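Local coordinates for RNA N6-adenosine-methyltransferase METTL16 (Homo sapiens, PDB 6M1U), which catalyses N6-methylation of adenosine in RNA, including U6 small nuclear RNA, and carries a vertebrate conserved region, at residues A[33-45]-A[141-153]. Sequence-based numbering, arbitrary orientation.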
loop_
_atom_site.group_PDB
_atom_site.type_symbol
_atom_site.label_atom_id
_atom_site.label_comp_id
_atom_site.label_asym_id
_atom_site.label_seq_id
_atom_site.Cartn_x
_atom_site.Cartn_y
_atom_site.Cartn_z
ATOM N N VAL A 33 9.873 -1.355 -4.806
ATOM C CA VAL A 33 9.759 -2.676 -4.127
ATOM C C VAL A 33 8.507 -2.660 -3.250
ATOM O O VAL A 33 7.637 -3.521 -3.450
ATOM C CB VAL A 33 11.018 -2.981 -3.295
ATOM C CG1 VAL A 33 10.734 -3.995 -2.200
ATOM C CG2 VAL A 33 12.167 -3.447 -4.171
ATOM N N VAL A 34 8.434 -1.702 -2.324
ATOM C CA VAL A 34 7.279 -1.570 -1.390
ATOM C C VAL A 34 5.975 -1.598 -2.189
ATOM O O VAL A 34 5.095 -2.404 -1.849
ATOM C CB VAL A 34 7.387 -0.281 -0.556
ATOM C CG1 VAL A 34 6.110 -0.003 0.218
ATOM C CG2 VAL A 34 8.585 -0.314 0.377
ATOM N N THR A 35 5.872 -0.758 -3.221
ATOM C CA THR A 35 4.654 -0.687 -4.024
ATOM C C THR A 35 4.252 -2.054 -4.556
ATOM O O THR A 35 3.085 -2.453 -4.445
ATOM C CB THR A 35 4.845 0.286 -5.181
ATOM O OG1 THR A 35 5.038 1.613 -4.660
ATOM C CG2 THR A 35 3.635 0.246 -6.101
ATOM N N THR A 36 5.205 -2.797 -5.124
ATOM C CA THR A 36 4.843 -4.114 -5.637
ATOM C C THR A 36 4.470 -5.086 -4.520
ATOM O O THR A 36 3.815 -6.096 -4.801
ATOM C CB THR A 36 5.967 -4.717 -6.472
ATOM O OG1 THR A 36 6.997 -5.148 -5.590
ATOM C CG2 THR A 36 6.546 -3.707 -7.445
ATOM N N TRP A 37 4.872 -4.817 -3.265
ATOM C CA TRP A 37 4.346 -5.617 -2.165
ATOM C C TRP A 37 2.937 -5.178 -1.791
ATOM O O TRP A 37 2.087 -6.019 -1.472
ATOM C CB TRP A 37 5.255 -5.554 -0.944
ATOM C CG TRP A 37 6.403 -6.511 -0.982
ATOM C CD1 TRP A 37 7.747 -6.196 -1.001
ATOM C CD2 TRP A 37 6.331 -7.941 -1.006
ATOM N NE1 TRP A 37 8.512 -7.354 -1.036
ATOM C CE2 TRP A 37 7.666 -8.433 -1.034
ATOM C CE3 TRP A 37 5.276 -8.861 -0.995
ATOM C CZ2 TRP A 37 7.955 -9.790 -1.064
ATOM C CZ3 TRP A 37 5.580 -10.215 -1.022
ATOM C CH2 TRP A 37 6.899 -10.661 -1.059
ATOM N N ILE A 38 2.651 -3.876 -1.824
ATOM C CA ILE A 38 1.258 -3.461 -1.669
ATOM C C ILE A 38 0.402 -4.041 -2.799
ATOM O O ILE A 38 -0.729 -4.493 -2.576
ATOM C CB ILE A 38 1.150 -1.928 -1.597
ATOM C CG1 ILE A 38 1.878 -1.403 -0.368
ATOM C CG2 ILE A 38 -0.280 -1.526 -1.464
ATOM C CD1 ILE A 38 2.096 0.093 -0.386
ATOM N N GLU A 39 0.944 -4.083 -4.024
ATOM C CA GLU A 39 0.195 -4.662 -5.137
ATOM C C GLU A 39 -0.095 -6.133 -4.888
ATOM O O GLU A 39 -1.200 -6.611 -5.170
ATOM C CB GLU A 39 0.966 -4.477 -6.442
ATOM C CG GLU A 39 0.960 -3.055 -6.965
ATOM C CD GLU A 39 1.921 -2.822 -8.129
ATOM O OE1 GLU A 39 2.830 -3.647 -8.381
ATOM O OE2 GLU A 39 1.756 -1.784 -8.804
ATOM N N LYS A 40 0.872 -6.859 -4.318
ATOM C CA LYS A 40 0.631 -8.248 -3.940
ATOM C C LYS A 40 -0.470 -8.341 -2.884
ATOM O O LYS A 40 -1.377 -9.173 -2.984
ATOM C CB LYS A 40 1.934 -8.872 -3.430
ATOM C CG LYS A 40 2.090 -10.356 -3.731
ATOM C CD LYS A 40 1.417 -11.218 -2.689
ATOM C CE LYS A 40 1.050 -12.571 -3.289
ATOM N NZ LYS A 40 0.808 -13.609 -2.223
ATOM N N ILE A 41 -0.423 -7.471 -1.879
ATOM C CA ILE A 41 -1.389 -7.534 -0.789
ATOM C C ILE A 41 -2.795 -7.251 -1.297
ATOM O O ILE A 41 -3.775 -7.870 -0.851
ATOM C CB ILE A 41 -0.981 -6.540 0.312
ATOM C CG1 ILE A 41 0.290 -7.031 1.003
ATOM C CG2 ILE A 41 -2.168 -6.267 1.262
ATOM C CD1 ILE A 41 1.007 -5.971 1.721
ATOM N N LEU A 42 -2.922 -6.288 -2.214
ATOM C CA LEU A 42 -4.243 -5.901 -2.695
ATOM C C LEU A 42 -4.822 -6.981 -3.586
ATOM O O LEU A 42 -5.975 -7.382 -3.390
ATOM C CB LEU A 42 -4.195 -4.555 -3.431
ATOM C CG LEU A 42 -3.797 -3.379 -2.532
ATOM C CD1 LEU A 42 -3.624 -2.076 -3.298
ATOM C CD2 LEU A 42 -4.794 -3.216 -1.427
ATOM N N THR A 43 -4.036 -7.490 -4.557
ATOM C CA THR A 43 -4.586 -8.535 -5.427
ATOM C C THR A 43 -5.073 -9.720 -4.603
ATOM O O THR A 43 -6.119 -10.295 -4.911
ATOM C CB THR A 43 -3.579 -9.034 -6.473
ATOM O OG1 THR A 43 -2.497 -9.646 -5.789
ATOM C CG2 THR A 43 -3.050 -7.925 -7.346
ATOM N N ASP A 44 -4.358 -10.063 -3.528
ATOM C CA ASP A 44 -4.794 -11.141 -2.650
ATOM C C ASP A 44 -6.168 -10.860 -2.053
ATOM O O ASP A 44 -6.950 -11.795 -1.860
ATOM C CB ASP A 44 -3.758 -11.378 -1.542
ATOM C CG ASP A 44 -2.439 -11.977 -2.076
ATOM O OD1 ASP A 44 -2.372 -12.323 -3.288
ATOM O OD2 ASP A 44 -1.466 -12.093 -1.284
ATOM N N LEU A 45 -6.493 -9.592 -1.787
ATOM C CA LEU A 45 -7.843 -9.208 -1.383
ATOM C C LEU A 45 -8.804 -9.081 -2.561
ATOM O O LEU A 45 -9.974 -8.715 -2.356
ATOM C CB LEU A 45 -7.827 -7.886 -0.609
ATOM C CG LEU A 45 -6.763 -7.650 0.477
ATOM C CD1 LEU A 45 -7.059 -6.353 1.258
ATOM C CD2 LEU A 45 -6.608 -8.849 1.410
ATOM N N LEU A 141 -8.595 -0.344 5.611
ATOM C CA LEU A 141 -7.731 -0.881 4.561
ATOM C C LEU A 141 -6.271 -0.508 4.790
ATOM O O LEU A 141 -5.366 -1.317 4.548
ATOM C CB LEU A 141 -8.198 -0.355 3.210
ATOM C CG LEU A 141 -7.473 -0.846 1.973
ATOM C CD1 LEU A 141 -7.414 -2.353 2.035
ATOM C CD2 LEU A 141 -8.202 -0.360 0.707
ATOM N N CYS A 142 -6.028 0.728 5.243
ATOM C CA CYS A 142 -4.670 1.187 5.491
ATOM C C CYS A 142 -4.058 0.449 6.663
ATOM O O CYS A 142 -2.908 -0.001 6.593
ATOM C CB CYS A 142 -4.657 2.691 5.752
ATOM S SG CYS A 142 -2.991 3.333 6.073
ATOM N N THR A 143 -4.807 0.336 7.763
ATOM C CA THR A 143 -4.324 -0.448 8.893
ATOM C C THR A 143 -4.083 -1.891 8.483
ATOM O O THR A 143 -3.132 -2.515 8.961
ATOM C CB THR A 143 -5.309 -0.393 10.063
ATOM O OG1 THR A 143 -5.653 0.966 10.342
ATOM C CG2 THR A 143 -4.685 -0.976 11.320
ATOM N N TYR A 144 -4.908 -2.431 7.580
ATOM C CA TYR A 144 -4.696 -3.810 7.164
ATOM C C TYR A 144 -3.421 -3.939 6.352
ATOM O O TYR A 144 -2.577 -4.793 6.649
ATOM C CB TYR A 144 -5.886 -4.337 6.376
ATOM C CG TYR A 144 -5.599 -5.691 5.769
ATOM C CD1 TYR A 144 -5.593 -6.837 6.555
ATOM C CD2 TYR A 144 -5.320 -5.823 4.409
ATOM C CE1 TYR A 144 -5.317 -8.084 6.005
ATOM C CE2 TYR A 144 -5.032 -7.054 3.853
ATOM C CZ TYR A 144 -5.036 -8.189 4.652
ATOM O OH TYR A 144 -4.751 -9.425 4.091
ATOM N N ILE A 145 -3.252 -3.078 5.339
ATOM C CA ILE A 145 -2.087 -3.170 4.456
ATOM C C ILE A 145 -0.794 -3.056 5.256
ATOM O O ILE A 145 0.078 -3.930 5.189
ATOM C CB ILE A 145 -2.159 -2.093 3.360
ATOM C CG1 ILE A 145 -3.285 -2.423 2.367
ATOM C CG2 ILE A 145 -0.770 -1.929 2.690
ATOM C CD1 ILE A 145 -3.792 -1.226 1.541
ATOM N N ARG A 146 -0.647 -1.962 6.005
ATOM C CA ARG A 146 0.520 -1.771 6.854
ATOM C C ARG A 146 0.727 -2.959 7.782
ATOM O O ARG A 146 1.865 -3.365 8.035
ATOM C CB ARG A 146 0.360 -0.474 7.643
ATOM C CG ARG A 146 1.511 -0.129 8.554
ATOM C CD ARG A 146 1.249 1.207 9.210
ATOM N NE ARG A 146 2.335 1.619 10.092
ATOM C CZ ARG A 146 2.423 2.834 10.626
ATOM N NH1 ARG A 146 1.481 3.735 10.343
ATOM N NH2 ARG A 146 3.438 3.149 11.432
ATOM N N ASN A 147 -0.365 -3.552 8.276
ATOM C CA ASN A 147 -0.228 -4.763 9.078
ATOM C C ASN A 147 0.307 -5.902 8.229
ATOM O O ASN A 147 1.243 -6.602 8.632
ATOM C CB ASN A 147 -1.563 -5.136 9.730
ATOM C CG ASN A 147 -1.818 -4.363 11.043
ATOM O OD1 ASN A 147 -1.093 -3.407 11.390
ATOM N ND2 ASN A 147 -2.857 -4.775 11.774
ATOM N N GLN A 148 -0.227 -6.056 7.020
ATOM C CA GLN A 148 0.252 -7.115 6.141
ATOM C C GLN A 148 1.735 -6.939 5.832
ATOM O O GLN A 148 2.476 -7.927 5.772
ATOM C CB GLN A 148 -0.579 -7.152 4.856
ATOM C CG GLN A 148 -0.721 -8.551 4.283
ATOM C CD GLN A 148 -1.351 -9.528 5.267
ATOM O OE1 GLN A 148 -2.510 -9.391 5.635
ATOM N NE2 GLN A 148 -0.578 -10.516 5.699
ATOM N N ILE A 149 2.192 -5.689 5.656
ATOM C CA ILE A 149 3.607 -5.448 5.367
ATOM C C ILE A 149 4.472 -6.032 6.462
ATOM O O ILE A 149 5.465 -6.719 6.194
ATOM C CB ILE A 149 3.913 -3.949 5.193
ATOM C CG1 ILE A 149 3.582 -3.478 3.774
ATOM C CG2 ILE A 149 5.383 -3.673 5.531
ATOM C CD1 ILE A 149 3.937 -2.012 3.539
ATOM N N PHE A 150 4.099 -5.791 7.710
ATOM C CA PHE A 150 4.979 -6.194 8.787
ATOM C C PHE A 150 4.890 -7.681 9.061
ATOM O O PHE A 150 5.865 -8.264 9.524
ATOM C CB PHE A 150 4.711 -5.337 10.028
ATOM C CG PHE A 150 5.296 -3.948 9.916
ATOM C CD1 PHE A 150 6.650 -3.736 10.140
ATOM C CD2 PHE A 150 4.506 -2.873 9.512
ATOM C CE1 PHE A 150 7.198 -2.475 10.002
ATOM C CE2 PHE A 150 5.038 -1.603 9.368
ATOM C CZ PHE A 150 6.384 -1.402 9.615
ATOM N N ARG A 151 3.791 -8.338 8.723
ATOM C CA ARG A 151 3.845 -9.793 8.754
ATOM C C ARG A 151 4.918 -10.316 7.797
ATOM O O ARG A 151 5.745 -11.151 8.183
ATOM C CB ARG A 151 2.470 -10.388 8.453
ATOM C CG ARG A 151 1.493 -10.093 9.570
ATOM C CD ARG A 151 0.361 -11.092 9.644
ATOM N NE ARG A 151 0.656 -12.183 10.571
ATOM C CZ ARG A 151 -0.226 -13.114 10.931
ATOM N NH1 ARG A 151 -1.467 -13.081 10.436
ATOM N NH2 ARG A 151 0.131 -14.073 11.785
ATOM N N LEU A 152 4.957 -9.783 6.567
ATOM C CA LEU A 152 5.974 -10.188 5.594
ATOM C C LEU A 152 7.388 -10.011 6.148
ATOM O O LEU A 152 8.265 -10.856 5.921
ATOM C CB LEU A 152 5.820 -9.376 4.302
ATOM C CG LEU A 152 4.607 -9.518 3.382
ATOM C CD1 LEU A 152 4.555 -8.326 2.433
ATOM C CD2 LEU A 152 4.671 -10.811 2.602
ATOM N N VAL A 153 7.633 -8.921 6.879
ATOM C CA VAL A 153 8.982 -8.638 7.356
ATOM C C VAL A 153 9.388 -9.521 8.539
ATOM O O VAL A 153 10.589 -9.701 8.769
ATOM C CB VAL A 153 9.103 -7.132 7.659
ATOM C CG1 VAL A 153 10.169 -6.843 8.696
ATOM C CG2 VAL A 153 9.434 -6.392 6.393
#
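Ile41 is the central side chain between two helices that cross on one antiparallel beta-sheet, in the alpha+beta fold of the vertebrate conserved region of METTL16. It is a knob in a hole made by Tyr144, Ile145, Gln148 and Leu152. The axes of helices 33-44 and 141-153 come within 10.2 Å and run at 113° to each other.

In Ile41, CG1 lies anti to the carbonyl carbon (chi1 -69°) and chi2 is extended. This brings CD1 against helix 141-153, 3.7 Å from Gln148 CB, with Ile149 and Leu152 nearby. The other branch, CG2, meets Tyr144 CE2 at 3.9 Å. Gln148 packs through its aliphatic CB and CG, and the bend at chi2 (58°) takes the amide away from helix 33-44.

On the sheet side, Leu42 CD2 touches Ile145 CD1 at 3.7 Å. Ile38 lies roughly perpendicular to Ile145, with CG1 4.1 Å from Ile145 CG2. The layer continues into the sheet: Ile38 also rests on Ile114 and Leu61, and Ile149 on Phe6.

Toward the C-terminal end of helix 141-153, Leu152 meets the benzo side of the Trp37 indole obliquely. Its CD1 lies 3.5 Å from Trp37 CE3, and its CD2 is near Trp37 CZ3. The indole NE1 has its own partner, a hydrogen bond to Leu16 O in helix 10-20, which ties that helix to the same corner.

At the other end, Leu45 and Tyr144 run roughly antiparallel, flank to flank. Both methyls of Leu45 lie along the CE2 side of the phenol, and Leu45 CD1 also approaches Leu141 CD1 at 4.1 Å. Leu45 CD2 reaches the tip of the tyrosine, 3.3 Å from Tyr144 OH.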